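Local coordinates for GlcNAc-alpha-1,4-Gal-releasing endo-beta-galactosidase (Clostridium perfringens, PDB 1UPS), which probably hydrolyses O-glycosyl bonds as an endo-beta-galactosidase that releases GlcNAc-alpha-1,4-Gal, and binds a calcium ion, at residues S35-G40 with Y273-K278; Y128-I133 with I216-W221; I133-S138 with W269-M274; Q146-V151 with I169-T174. All blocks are in the same frame, centred on the assembly; numbering follows the deposited sequence.

Contact 1. Residues S35-G40 with Y273-K278; sequences SDEFNG and YMRVWK. With CA (calcium ion), chain C.
The guanidinium of R275 takes the carboxylate of E37 at its edge and lays one face over the ring of Y273, with CZ above the ring centre in a cation-pi contact. The F38 ring has D36 CB over one face and comes obliquely to Y273 CA, while its CE1 is 4.1 Å from M274 CB. This is the calcium-site end of an antiparallel strand pair in the beta-sandwich of glycoside hydrolase family 16. D36 and M274 form its hydrogen-bonded pair. Directly beyond, an Asx turn, F38 N to D36 OD2 at 2.9 Å, bends the chain out of the strand.

E37 illustrates how one residue can serve two sites. Its chain bends at CG (chi2 -66°), bringing the carboxylate back beside R275 for a side-on, two-nitrogen salt bridge: NE to OE1 at 2.8 Å and NH2 to OE2 at 2.8 Å, the latter almost straight at 176°. These bonds, a third from NH1 to N23 O and the Y273 ring should restrict rotation of the guanidinium. The Y273 hydroxyl itself bonds E132. Calcium, also bound by G72 and D272, receives E37 O at 2.3 Å, and the metal-bound water 1 donates to E37 OE2 at 2.7 Å.

Contact 2. Residues Y128-I133 with I216-W221; sequences YGYFEI and IYAMEW
Strands 129-133 and 216-221 run antiparallel at 166°, with G129-W221, F131-M219 and I133-Y217 as hydrogen-bonded pairs and Y130-E220 and E132-A218 as the non-hydrogen-bonded pairs between them. They are neighbours in the larger, curved sheet of the family 16 beta-sandwich. Six backbone bonds join them, two for each hydrogen-bonded pair.

The face bearing F131, M219, I133 and Y217 looks into the sandwich, toward W148 and M150 of the opposing sheet. There F131 and M219 lie side by side and point the same way, CD1 to CE at 4.1 Å, and F131 CE1 reaches W221 CE3 at 3.7 Å along the edge of the indole. At the strand end Y128 makes a T-shaped stack, its ring edge directed at the face of W221 with the planes 73° apart and CD2 only 3.4 Å from NE1. Y128 CA also sits over the five-membered ring of W221 in a CH-pi contact, so backbone and ring cover the same indole, whose NE1 bonds P242 O.

Y130, E132, A218 and E220 occupy the other face. The Y130 ring, its CG swung away from the backbone N (chi1 -166°), crosses E220 at about a right angle and has CD2 3.7 Å from E220 CD, the carboxylate standing nearly perpendicular to the ring. E220 OE1 is held by Y30 and Y283. The far side of Y130 reaches A218: CE1, CZ and OH all lie close to its CB, with OH at 3.6 Å. Next along, the extended E132, bonded to Y273 and N23 through OE1, lays its CD 3.5 Å from I216 CG2.

Contact 3. Residues I133-S138 with W269-M274; sequences IRAKLS and WAIDYM. With CA (calcium ion), chain C.
R134 carries its CG opposite the backbone N (chi1 178°) and stays extended as far as NE, while D272 likewise has CG trans to N (chi1 179°); together these torsions bring the arginine's head to the aspartate's carboxylate. R134 NH1 bonds D272 OD1 at 2.8 Å in a salt bridge. The carboxylate oxygen lies near the guanidinium plane, at its edge, but the nitrogen arrives from above the carboxylate plane, and the two groups are turned 70° apart. NE of R134 is also held, by F20 O. Lower down, R134 CB rests over one face of the Y273 ring, 3.6 Å from CE2, in a CH-pi contact.

The backbone is antiparallel, with its register displaced by one residue: I133 pairs with M274, but A135 pairs with I271. The additional residue falls around D272, whose backbone adopts helical angles. Its N still bonds R134 O at 2.8 Å, and its carbonyl is turned to the metal. K136 and A270 then resume a regular hydrogen-bonded pair.

On the inner face W269 covers the far end. L137 lies alongside it, CD2 3.7 Å from CE3, and A135 CB and I133 CD1 approach the indole obliquely; W269 NE1 bonds E76. I133 CG2 packs on M274 CB at 3.9 Å.

D272 gives calcium both its O and its OD2, each at 2.4 Å, while OD1 faces R134. One carboxylate thus serves metal and salt bridge together, with R134 as a second-shell residue that would steady it, in a calcium site built on the outer side of the family 16 beta-sandwich.

Contact 4. Residues Q146-V151 with I169-T174; sequences QAWWMV and IDILET
A classic beta bulge interrupts this antiparallel pair: I171 and L172 both lie opposite W148, and the register moves by one residue before W149 pairs with D170. W148 O receives L172 N at 3.0 Å and, in a weak, strongly bent bond, I171 N as well. M150 and I169 close the regular end with two backbone bonds.

The extra residue packs into the core. I171 crosses the W148 indole obliquely and sets CD1 over the centre of its six-membered ring, 3.5 Å from CE2, a CH-pi contact only 20° off the ring normal. CG2 covers the neighbouring rim, 3.5 Å from CZ3. M150 SD touches the same CD1 at 3.8 Å, and M219 of the opposing sheet packs against both M150 and I171.

At the other end the Q146 chain bends (chi2 -105°) so that NE2 reaches T174 O at 3.0 Å, from above the carbonyl plane; its OE1 takes S138 N. L172 CD2 packs on Q146 CG at 3.8 Å.

On the reverse face W149 and D170 point the same way, with D170 OD1 3.4 Å from W149 CB. W149 NE1 bonds N251, and E173 OE2 pairs with R183. E168, D170 and E173 fit the E-x-D-x-x-E signature that, in relatives, carries the catalytic acids; other family 16 enzymes have the shorter E-x-D-x-E in a regular strand, whereas the bulge belongs to the E-x-D-x-x-E form.

In the fold
From the N terminus, residues 35-40 wait until 273-278 to find their partner, so contact 1 closes the longest loop, some 230 residues. Within it, 128-133 pairs with 216-221 in contact 2. The same strand continues into 133-138, which pairs with 269-274; contacts 2 and 3 therefore alternate along the chain and cross. Contact 4 is local, lying inside all three other loops. Contacts 1 and 3 share strand 267-279 and the calcium ion, and contacts 1 to 3 knit one sheet, while contact 4 belongs to the other. W148 against I133 and M150 against F131 join the two sheets across the sandwich core.

Contact 1. Residues S35-G40 with Y273-K278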
# COMPACT_ATOMS: atom_id res chain seq x y z
N SER A 35 -20.00 -2.29 -0.78
CA SER A 35 -19.76 -1.94 -2.16
C SER A 35 -20.52 -0.68 -2.56
O SER A 35 -21.60 -0.39 -2.03
CB SER A 35 -20.13 -3.08 -3.10
OG SER A 35 -21.51 -3.31 -3.05
N ASP A 36 -19.91 0.06 -3.48
CA ASP A 36 -20.61 1.08 -4.21
C ASP A 36 -20.22 0.91 -5.67
O ASP A 36 -19.05 1.06 -6.03
CB ASP A 36 -20.27 2.49 -3.70
CG ASP A 36 -21.28 3.51 -4.15
OD1 ASP A 36 -21.52 4.51 -3.44
OD2 ASP A 36 -21.91 3.35 -5.22
N GLU A 37 -21.21 0.58 -6.50
CA GLU A 37 -20.99 0.41 -7.94
C GLU A 37 -21.07 1.74 -8.71
O GLU A 37 -20.88 1.77 -9.93
CB GLU A 37 -21.96 -0.65 -8.50
CG GLU A 37 -21.87 -2.00 -7.78
CD GLU A 37 -20.53 -2.70 -7.99
OE1 GLU A 37 -20.01 -3.28 -7.01
OE2 GLU A 37 -19.98 -2.65 -9.11
N PHE A 38 -21.31 2.83 -7.98
CA PHE A 38 -21.23 4.20 -8.52
C PHE A 38 -21.97 4.40 -9.84
O PHE A 38 -21.45 5.03 -10.75
CB PHE A 38 -19.76 4.65 -8.67
CG PHE A 38 -19.03 4.87 -7.36
CD1 PHE A 38 -17.77 4.31 -7.15
CD2 PHE A 38 -19.59 5.66 -6.34
CE1 PHE A 38 -17.06 4.50 -5.95
CE2 PHE A 38 -18.88 5.89 -5.13
CZ PHE A 38 -17.63 5.32 -4.93
N ASN A 39 -23.17 3.87 -9.97
CA ASN A 39 -23.87 4.04 -11.24
C ASN A 39 -24.62 5.37 -11.37
O ASN A 39 -24.93 5.83 -12.49
CB ASN A 39 -24.70 2.81 -11.58
CG ASN A 39 -23.84 1.52 -11.67
OD1 ASN A 39 -22.71 1.52 -12.19
ND2 ASN A 39 -24.38 0.43 -11.13
N GLY A 40 -24.86 6.02 -10.23
CA GLY A 40 -25.54 7.30 -10.20
C GLY A 40 -27.01 7.17 -10.53
O GLY A 40 -27.50 6.04 -10.62
N TYR A 273 -16.09 1.44 -9.38
CA TYR A 273 -16.65 0.84 -8.18
C TYR A 273 -15.63 0.86 -7.06
O TYR A 273 -14.43 1.02 -7.30
CB TYR A 273 -17.10 -0.62 -8.41
CG TYR A 273 -16.00 -1.64 -8.78
CD1 TYR A 273 -15.12 -2.14 -7.80
CD2 TYR A 273 -15.92 -2.16 -10.08
CE1 TYR A 273 -14.13 -3.07 -8.13
CE2 TYR A 273 -14.94 -3.11 -10.41
CZ TYR A 273 -14.07 -3.56 -9.44
OH TYR A 273 -13.12 -4.49 -9.79
N MET A 274 -16.14 0.71 -5.83
CA MET A 274 -15.34 0.40 -4.65
C MET A 274 -15.98 -0.80 -3.96
O MET A 274 -17.19 -0.83 -3.75
CB MET A 274 -15.30 1.58 -3.68
CG MET A 274 -14.54 1.26 -2.37
SD MET A 274 -14.61 2.65 -1.21
CE MET A 274 -14.28 1.80 0.34
N ARG A 275 -15.17 -1.80 -3.62
CA ARG A 275 -15.66 -3.00 -2.95
C ARG A 275 -14.71 -3.34 -1.81
O ARG A 275 -13.49 -3.16 -1.92
CB ARG A 275 -15.74 -4.17 -3.94
CG ARG A 275 -16.76 -3.95 -5.07
CD ARG A 275 -16.84 -5.09 -6.09
NE ARG A 275 -17.58 -4.69 -7.28
CZ ARG A 275 -17.40 -5.21 -8.49
NH1 ARG A 275 -16.50 -6.18 -8.69
NH2 ARG A 275 -18.13 -4.77 -9.52
N VAL A 276 -15.28 -3.84 -0.72
CA VAL A 276 -14.47 -4.35 0.38
C VAL A 276 -14.98 -5.73 0.78
O VAL A 276 -16.18 -5.91 1.04
CB VAL A 276 -14.54 -3.44 1.63
CG1 VAL A 276 -13.56 -3.92 2.68
CG2 VAL A 276 -14.24 -1.95 1.25
N TRP A 277 -14.06 -6.70 0.83
CA TRP A 277 -14.41 -8.06 1.22
C TRP A 277 -13.71 -8.43 2.53
O TRP A 277 -12.66 -7.88 2.88
CB TRP A 277 -13.95 -9.05 0.15
CG TRP A 277 -14.61 -8.98 -1.20
CD1 TRP A 277 -15.70 -9.72 -1.63
CD2 TRP A 277 -14.16 -8.25 -2.34
NE1 TRP A 277 -15.96 -9.46 -2.95
CE2 TRP A 277 -15.03 -8.56 -3.42
CE3 TRP A 277 -13.10 -7.36 -2.57
CZ2 TRP A 277 -14.89 -7.99 -4.70
CZ3 TRP A 277 -12.96 -6.79 -3.84
CH2 TRP A 277 -13.85 -7.12 -4.89
N LYS A 278 -14.31 -9.38 3.25
CA LYS A 278 -13.73 -9.89 4.49
C LYS A 278 -13.49 -11.39 4.30
O LYS A 278 -14.33 -12.06 3.69
CB LYS A 278 -14.68 -9.68 5.67
CG LYS A 278 -14.97 -8.20 5.99
CD LYS A 278 -13.88 -7.60 6.87
CE LYS A 278 -14.27 -6.19 7.35
NZ LYS A 278 -13.37 -5.76 8.46
CA CA C . -19.82 1.14 -11.90
O HOH W 1 -19.75 -1.17 -11.34
O HOH W 2 -20.32 0.17 -14.14

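Contact 2. Residues Y128-I133 with I216-W221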
# COMPACT_ATOMS: atom_id res chain seq x y z
N TYR A 128 -9.39 -4.02 8.91
CA TYR A 128 -8.93 -5.15 8.08
C TYR A 128 -9.84 -5.47 6.90
O TYR A 128 -11.03 -5.17 6.91
CB TYR A 128 -8.68 -6.43 8.90
CG TYR A 128 -7.82 -6.21 10.13
CD1 TYR A 128 -8.16 -6.78 11.35
CD2 TYR A 128 -6.66 -5.42 10.06
CE1 TYR A 128 -7.38 -6.58 12.47
CE2 TYR A 128 -5.86 -5.20 11.19
CZ TYR A 128 -6.24 -5.79 12.40
OH TYR A 128 -5.46 -5.59 13.52
N GLY A 129 -9.25 -6.10 5.88
CA GLY A 129 -10.03 -6.58 4.75
C GLY A 129 -9.31 -6.42 3.42
O GLY A 129 -8.15 -5.97 3.38
N TYR A 130 -10.01 -6.79 2.34
CA TYR A 130 -9.49 -6.64 0.98
C TYR A 130 -10.28 -5.51 0.31
O TYR A 130 -11.48 -5.62 0.10
CB TYR A 130 -9.68 -7.97 0.18
CG TYR A 130 -8.87 -7.98 -1.12
CD1 TYR A 130 -9.35 -7.35 -2.27
CD2 TYR A 130 -7.62 -8.56 -1.16
CE1 TYR A 130 -8.58 -7.33 -3.46
CE2 TYR A 130 -6.85 -8.54 -2.33
CZ TYR A 130 -7.34 -7.94 -3.48
OH TYR A 130 -6.56 -7.95 -4.62
N PHE A 131 -9.59 -4.40 0.04
CA PHE A 131 -10.23 -3.17 -0.44
C PHE A 131 -9.87 -2.96 -1.90
O PHE A 131 -8.71 -3.12 -2.25
CB PHE A 131 -9.65 -1.99 0.35
CG PHE A 131 -9.99 -2.03 1.82
CD1 PHE A 131 -9.37 -2.93 2.68
CD2 PHE A 131 -10.97 -1.17 2.34
CE1 PHE A 131 -9.71 -2.97 4.05
CE2 PHE A 131 -11.32 -1.20 3.69
CZ PHE A 131 -10.70 -2.09 4.56
N GLU A 132 -10.84 -2.59 -2.75
CA GLU A 132 -10.53 -2.53 -4.18
C GLU A 132 -11.31 -1.42 -4.87
O GLU A 132 -12.50 -1.22 -4.57
CB GLU A 132 -10.87 -3.88 -4.82
CG GLU A 132 -10.63 -3.98 -6.33
CD GLU A 132 -10.87 -5.40 -6.84
OE1 GLU A 132 -11.75 -5.59 -7.73
OE2 GLU A 132 -10.19 -6.34 -6.36
N ILE A 133 -10.64 -0.69 -5.76
CA ILE A 133 -11.36 0.17 -6.70
C ILE A 133 -10.93 -0.17 -8.13
O ILE A 133 -9.86 -0.76 -8.35
CB ILE A 133 -11.14 1.68 -6.42
CG1 ILE A 133 -9.69 2.12 -6.76
CG2 ILE A 133 -11.60 2.03 -4.96
CD1 ILE A 133 -9.44 3.69 -6.69
N ILE A 216 -7.31 -1.83 -11.97
CA ILE A 216 -7.77 -2.22 -10.65
C ILE A 216 -6.65 -1.98 -9.64
O ILE A 216 -5.51 -2.43 -9.84
CB ILE A 216 -8.27 -3.72 -10.64
CG1 ILE A 216 -9.46 -3.90 -11.61
CG2 ILE A 216 -8.70 -4.14 -9.26
CD1 ILE A 216 -10.04 -5.34 -11.68
N TYR A 217 -6.98 -1.27 -8.56
CA TYR A 217 -6.06 -0.98 -7.47
C TYR A 217 -6.66 -1.58 -6.21
O TYR A 217 -7.84 -1.38 -5.92
CB TYR A 217 -5.93 0.55 -7.28
CG TYR A 217 -5.43 1.24 -8.55
CD1 TYR A 217 -6.32 1.78 -9.47
CD2 TYR A 217 -4.06 1.32 -8.82
CE1 TYR A 217 -5.86 2.43 -10.64
CE2 TYR A 217 -3.59 1.94 -9.98
CZ TYR A 217 -4.50 2.49 -10.88
OH TYR A 217 -4.04 3.10 -12.03
N ALA A 218 -5.85 -2.30 -5.45
CA ALA A 218 -6.36 -2.95 -4.25
C ALA A 218 -5.33 -2.99 -3.13
O ALA A 218 -4.12 -2.97 -3.38
CB ALA A 218 -6.87 -4.39 -4.56
N MET A 219 -5.85 -3.03 -1.90
CA MET A 219 -5.03 -3.22 -0.72
C MET A 219 -5.66 -4.30 0.16
O MET A 219 -6.85 -4.22 0.52
CB MET A 219 -4.92 -1.92 0.10
CG MET A 219 -4.26 -2.16 1.48
SD MET A 219 -4.30 -0.68 2.53
CE MET A 219 -6.01 -0.65 2.96
N GLU A 220 -4.86 -5.29 0.54
CA GLU A 220 -5.27 -6.19 1.61
C GLU A 220 -4.58 -5.77 2.90
O GLU A 220 -3.34 -5.75 2.98
CB GLU A 220 -4.99 -7.67 1.28
CG GLU A 220 -5.61 -8.59 2.34
CD GLU A 220 -6.02 -9.96 1.81
OE1 GLU A 220 -7.14 -10.43 2.13
OE2 GLU A 220 -5.23 -10.58 1.09
N TRP A 221 -5.40 -5.42 3.88
CA TRP A 221 -4.94 -4.91 5.17
C TRP A 221 -5.24 -6.00 6.19
O TRP A 221 -6.39 -6.34 6.43
CB TRP A 221 -5.69 -3.60 5.47
CG TRP A 221 -5.67 -3.08 6.91
CD1 TRP A 221 -4.73 -3.30 7.89
CD2 TRP A 221 -6.64 -2.21 7.48
NE1 TRP A 221 -5.07 -2.62 9.04
CE2 TRP A 221 -6.25 -1.95 8.82
CE3 TRP A 221 -7.83 -1.64 7.00
CZ2 TRP A 221 -7.01 -1.16 9.69
CZ3 TRP A 221 -8.57 -0.84 7.85
CH2 TRP A 221 -8.16 -0.60 9.18

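Contact 3. Residues I133-S138 with W269-M274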
# COMPACT_ATOMS: atom_id res chain seq x y z
N ILE A 133 -10.64 -0.69 -5.76
CA ILE A 133 -11.36 0.17 -6.70
C ILE A 133 -10.93 -0.17 -8.13
O ILE A 133 -9.86 -0.76 -8.35
CB ILE A 133 -11.14 1.68 -6.42
CG1 ILE A 133 -9.69 2.12 -6.76
CG2 ILE A 133 -11.60 2.03 -4.96
CD1 ILE A 133 -9.44 3.69 -6.69
N ARG A 134 -11.78 0.21 -9.08
CA ARG A 134 -11.41 0.15 -10.47
C ARG A 134 -11.56 1.58 -10.97
O ARG A 134 -12.61 2.19 -10.79
CB ARG A 134 -12.35 -0.80 -11.23
CG ARG A 134 -12.07 -0.90 -12.72
CD ARG A 134 -12.79 -2.11 -13.36
NE ARG A 134 -12.51 -2.28 -14.78
CZ ARG A 134 -13.24 -1.76 -15.77
NH1 ARG A 134 -14.29 -1.00 -15.49
NH2 ARG A 134 -12.92 -2.00 -17.05
N ALA A 135 -10.49 2.14 -11.52
CA ALA A 135 -10.47 3.58 -11.77
C ALA A 135 -9.65 3.92 -13.00
O ALA A 135 -8.74 3.19 -13.36
CB ALA A 135 -9.87 4.33 -10.51
N LYS A 136 -9.99 5.05 -13.63
CA LYS A 136 -9.24 5.63 -14.74
C LYS A 136 -8.82 7.03 -14.27
O LYS A 136 -9.68 7.85 -13.89
CB LYS A 136 -10.11 5.72 -15.99
CG LYS A 136 -9.46 6.48 -17.14
CD LYS A 136 -10.09 6.19 -18.49
CE LYS A 136 -11.52 6.66 -18.64
NZ LYS A 136 -12.07 6.08 -19.94
N LEU A 137 -7.51 7.28 -14.28
CA LEU A 137 -6.96 8.49 -13.65
C LEU A 137 -7.03 9.71 -14.57
O LEU A 137 -7.29 9.58 -15.78
CB LEU A 137 -5.50 8.25 -13.23
CG LEU A 137 -5.22 7.01 -12.36
CD1 LEU A 137 -3.80 7.05 -11.83
CD2 LEU A 137 -6.19 6.88 -11.22
N SER A 138 -6.85 10.89 -13.99
CA SER A 138 -6.90 12.13 -14.76
C SER A 138 -5.95 12.11 -15.94
O SER A 138 -4.81 11.70 -15.80
CB SER A 138 -6.53 13.33 -13.88
OG SER A 138 -6.58 14.53 -14.66
N TRP A 269 -11.30 12.57 -12.55
CA TRP A 269 -11.04 11.14 -12.71
C TRP A 269 -12.31 10.34 -12.55
O TRP A 269 -13.36 10.90 -12.18
CB TRP A 269 -9.95 10.62 -11.76
CG TRP A 269 -10.26 10.60 -10.25
CD1 TRP A 269 -10.94 11.54 -9.50
CD2 TRP A 269 -9.84 9.59 -9.34
NE1 TRP A 269 -10.96 11.16 -8.17
CE2 TRP A 269 -10.29 9.97 -8.05
CE3 TRP A 269 -9.12 8.39 -9.47
CZ2 TRP A 269 -10.03 9.19 -6.90
CZ3 TRP A 269 -8.87 7.62 -8.34
CH2 TRP A 269 -9.32 8.03 -7.07
N ALA A 270 -12.23 9.04 -12.83
CA ALA A 270 -13.44 8.22 -12.88
C ALA A 270 -13.26 6.96 -12.06
O ALA A 270 -12.27 6.25 -12.24
CB ALA A 270 -13.80 7.86 -14.34
N ILE A 271 -14.19 6.70 -11.14
CA ILE A 271 -14.14 5.48 -10.33
C ILE A 271 -15.35 4.60 -10.65
O ILE A 271 -16.48 4.98 -10.39
CB ILE A 271 -14.10 5.82 -8.83
CG1 ILE A 271 -12.98 6.82 -8.53
CG2 ILE A 271 -13.90 4.54 -7.99
CD1 ILE A 271 -13.38 7.88 -7.54
N ASP A 272 -15.09 3.39 -11.17
CA ASP A 272 -16.15 2.47 -11.59
C ASP A 272 -16.86 1.85 -10.39
O ASP A 272 -18.10 1.73 -10.37
CB ASP A 272 -15.55 1.40 -12.52
CG ASP A 272 -16.57 0.38 -12.99
OD1 ASP A 272 -16.13 -0.74 -13.35
OD2 ASP A 272 -17.80 0.61 -13.05
N TYR A 273 -16.09 1.44 -9.38
CA TYR A 273 -16.65 0.84 -8.18
C TYR A 273 -15.63 0.86 -7.06
O TYR A 273 -14.43 1.02 -7.30
CB TYR A 273 -17.10 -0.62 -8.41
CG TYR A 273 -16.00 -1.64 -8.78
CD1 TYR A 273 -15.12 -2.14 -7.80
CD2 TYR A 273 -15.92 -2.16 -10.08
CE1 TYR A 273 -14.13 -3.07 -8.13
CE2 TYR A 273 -14.94 -3.11 -10.41
CZ TYR A 273 -14.07 -3.56 -9.44
OH TYR A 273 -13.12 -4.49 -9.79
N MET A 274 -16.14 0.71 -5.83
CA MET A 274 -15.34 0.40 -4.65
C MET A 274 -15.98 -0.80 -3.96
O MET A 274 -17.19 -0.83 -3.75
CB MET A 274 -15.30 1.58 -3.68
CG MET A 274 -14.54 1.26 -2.37
SD MET A 274 -14.61 2.65 -1.21
CE MET A 274 -14.28 1.80 0.34
CA CA C . -19.82 1.14 -11.90
O HOH W 2 -20.32 0.17 -14.14
O HOH W 1 -19.75 -1.17 -11.34

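Contact 4. Residues Q146-V151 with I169-T174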
# COMPACT_ATOMS: atom_id res chain seq x y z
N GLN A 146 -4.88 12.68 -7.75
CA GLN A 146 -6.11 12.10 -7.20
C GLN A 146 -5.69 11.20 -6.05
O GLN A 146 -4.52 10.82 -5.95
CB GLN A 146 -6.87 11.30 -8.27
CG GLN A 146 -6.02 10.25 -9.01
CD GLN A 146 -5.65 10.72 -10.42
OE1 GLN A 146 -6.54 11.02 -11.22
NE2 GLN A 146 -4.35 10.82 -10.71
N ALA A 147 -6.64 10.86 -5.18
CA ALA A 147 -6.29 10.06 -4.01
C ALA A 147 -7.42 9.16 -3.53
O ALA A 147 -8.59 9.57 -3.49
CB ALA A 147 -5.81 10.97 -2.86
N TRP A 148 -7.04 7.93 -3.19
CA TRP A 148 -7.91 7.01 -2.47
C TRP A 148 -7.13 6.72 -1.21
O TRP A 148 -6.00 6.21 -1.27
CB TRP A 148 -8.09 5.72 -3.27
CG TRP A 148 -8.80 4.61 -2.53
CD1 TRP A 148 -9.72 4.72 -1.51
CD2 TRP A 148 -8.66 3.21 -2.79
NE1 TRP A 148 -10.12 3.46 -1.10
CE2 TRP A 148 -9.51 2.52 -1.89
CE3 TRP A 148 -7.89 2.47 -3.69
CZ2 TRP A 148 -9.59 1.11 -1.86
CZ3 TRP A 148 -7.98 1.07 -3.67
CH2 TRP A 148 -8.81 0.41 -2.75
N TRP A 149 -7.69 7.12 -0.07
CA TRP A 149 -6.93 6.99 1.18
C TRP A 149 -7.83 6.71 2.37
O TRP A 149 -9.05 6.88 2.31
CB TRP A 149 -6.05 8.24 1.45
CG TRP A 149 -6.70 9.61 1.29
CD1 TRP A 149 -7.31 10.14 0.17
CD2 TRP A 149 -6.68 10.67 2.27
NE1 TRP A 149 -7.70 11.44 0.41
CE2 TRP A 149 -7.31 11.80 1.69
CE3 TRP A 149 -6.20 10.77 3.59
CZ2 TRP A 149 -7.49 13.02 2.38
CZ3 TRP A 149 -6.37 11.99 4.29
CH2 TRP A 149 -7.02 13.09 3.67
N MET A 150 -7.21 6.26 3.46
CA MET A 150 -7.95 5.88 4.66
C MET A 150 -7.27 6.52 5.85
O MET A 150 -6.06 6.70 5.85
CB MET A 150 -7.98 4.35 4.81
CG MET A 150 -8.69 3.67 3.59
SD MET A 150 -8.74 1.86 3.73
CE MET A 150 -9.90 1.74 5.10
N VAL A 151 -8.08 6.89 6.84
CA VAL A 151 -7.58 7.52 8.05
C VAL A 151 -8.22 6.86 9.27
O VAL A 151 -9.37 6.43 9.21
CB VAL A 151 -7.87 9.06 8.07
CG1 VAL A 151 -7.05 9.77 6.98
CG2 VAL A 151 -9.38 9.38 7.90
N ILE A 169 -3.29 5.81 5.42
CA ILE A 169 -2.79 4.98 4.31
C ILE A 169 -3.25 5.62 3.02
O ILE A 169 -4.45 5.70 2.76
CB ILE A 169 -3.30 3.51 4.38
CG1 ILE A 169 -2.95 2.85 5.72
CG2 ILE A 169 -2.75 2.69 3.18
CD1 ILE A 169 -3.74 1.54 5.96
N ASP A 170 -2.30 6.09 2.21
CA ASP A 170 -2.65 6.63 0.91
C ASP A 170 -2.54 5.48 -0.09
O ASP A 170 -1.45 5.17 -0.55
CB ASP A 170 -1.70 7.77 0.55
CG ASP A 170 -1.72 8.86 1.60
OD1 ASP A 170 -2.84 9.29 1.97
OD2 ASP A 170 -0.68 9.28 2.13
N ILE A 171 -3.65 4.80 -0.34
CA ILE A 171 -3.64 3.60 -1.20
C ILE A 171 -3.30 3.99 -2.62
O ILE A 171 -2.62 3.25 -3.33
CB ILE A 171 -4.99 2.83 -1.15
CG1 ILE A 171 -5.40 2.53 0.31
CG2 ILE A 171 -4.92 1.52 -1.95
CD1 ILE A 171 -6.89 2.17 0.43
N LEU A 172 -3.79 5.16 -3.03
CA LEU A 172 -3.42 5.73 -4.31
C LEU A 172 -3.32 7.24 -4.12
O LEU A 172 -4.19 7.86 -3.51
CB LEU A 172 -4.48 5.39 -5.37
CG LEU A 172 -4.17 5.87 -6.79
CD1 LEU A 172 -4.70 4.86 -7.83
CD2 LEU A 172 -4.83 7.23 -7.06
N GLU A 173 -2.23 7.83 -4.62
CA GLU A 173 -2.01 9.26 -4.50
C GLU A 173 -1.36 9.79 -5.78
O GLU A 173 -0.73 10.86 -5.77
CB GLU A 173 -1.12 9.53 -3.25
CG GLU A 173 -1.19 10.97 -2.79
CD GLU A 173 -0.25 11.28 -1.62
OE1 GLU A 173 -0.70 12.03 -0.75
OE2 GLU A 173 0.94 10.86 -1.62
N THR A 174 -1.57 9.06 -6.88
CA THR A 174 -0.86 9.29 -8.14
C THR A 174 -1.00 10.72 -8.69
O THR A 174 -2.10 11.25 -8.81
CB THR A 174 -1.35 8.27 -9.17
OG1 THR A 174 -1.14 6.94 -8.60
CG2 THR A 174 -0.47 8.31 -10.44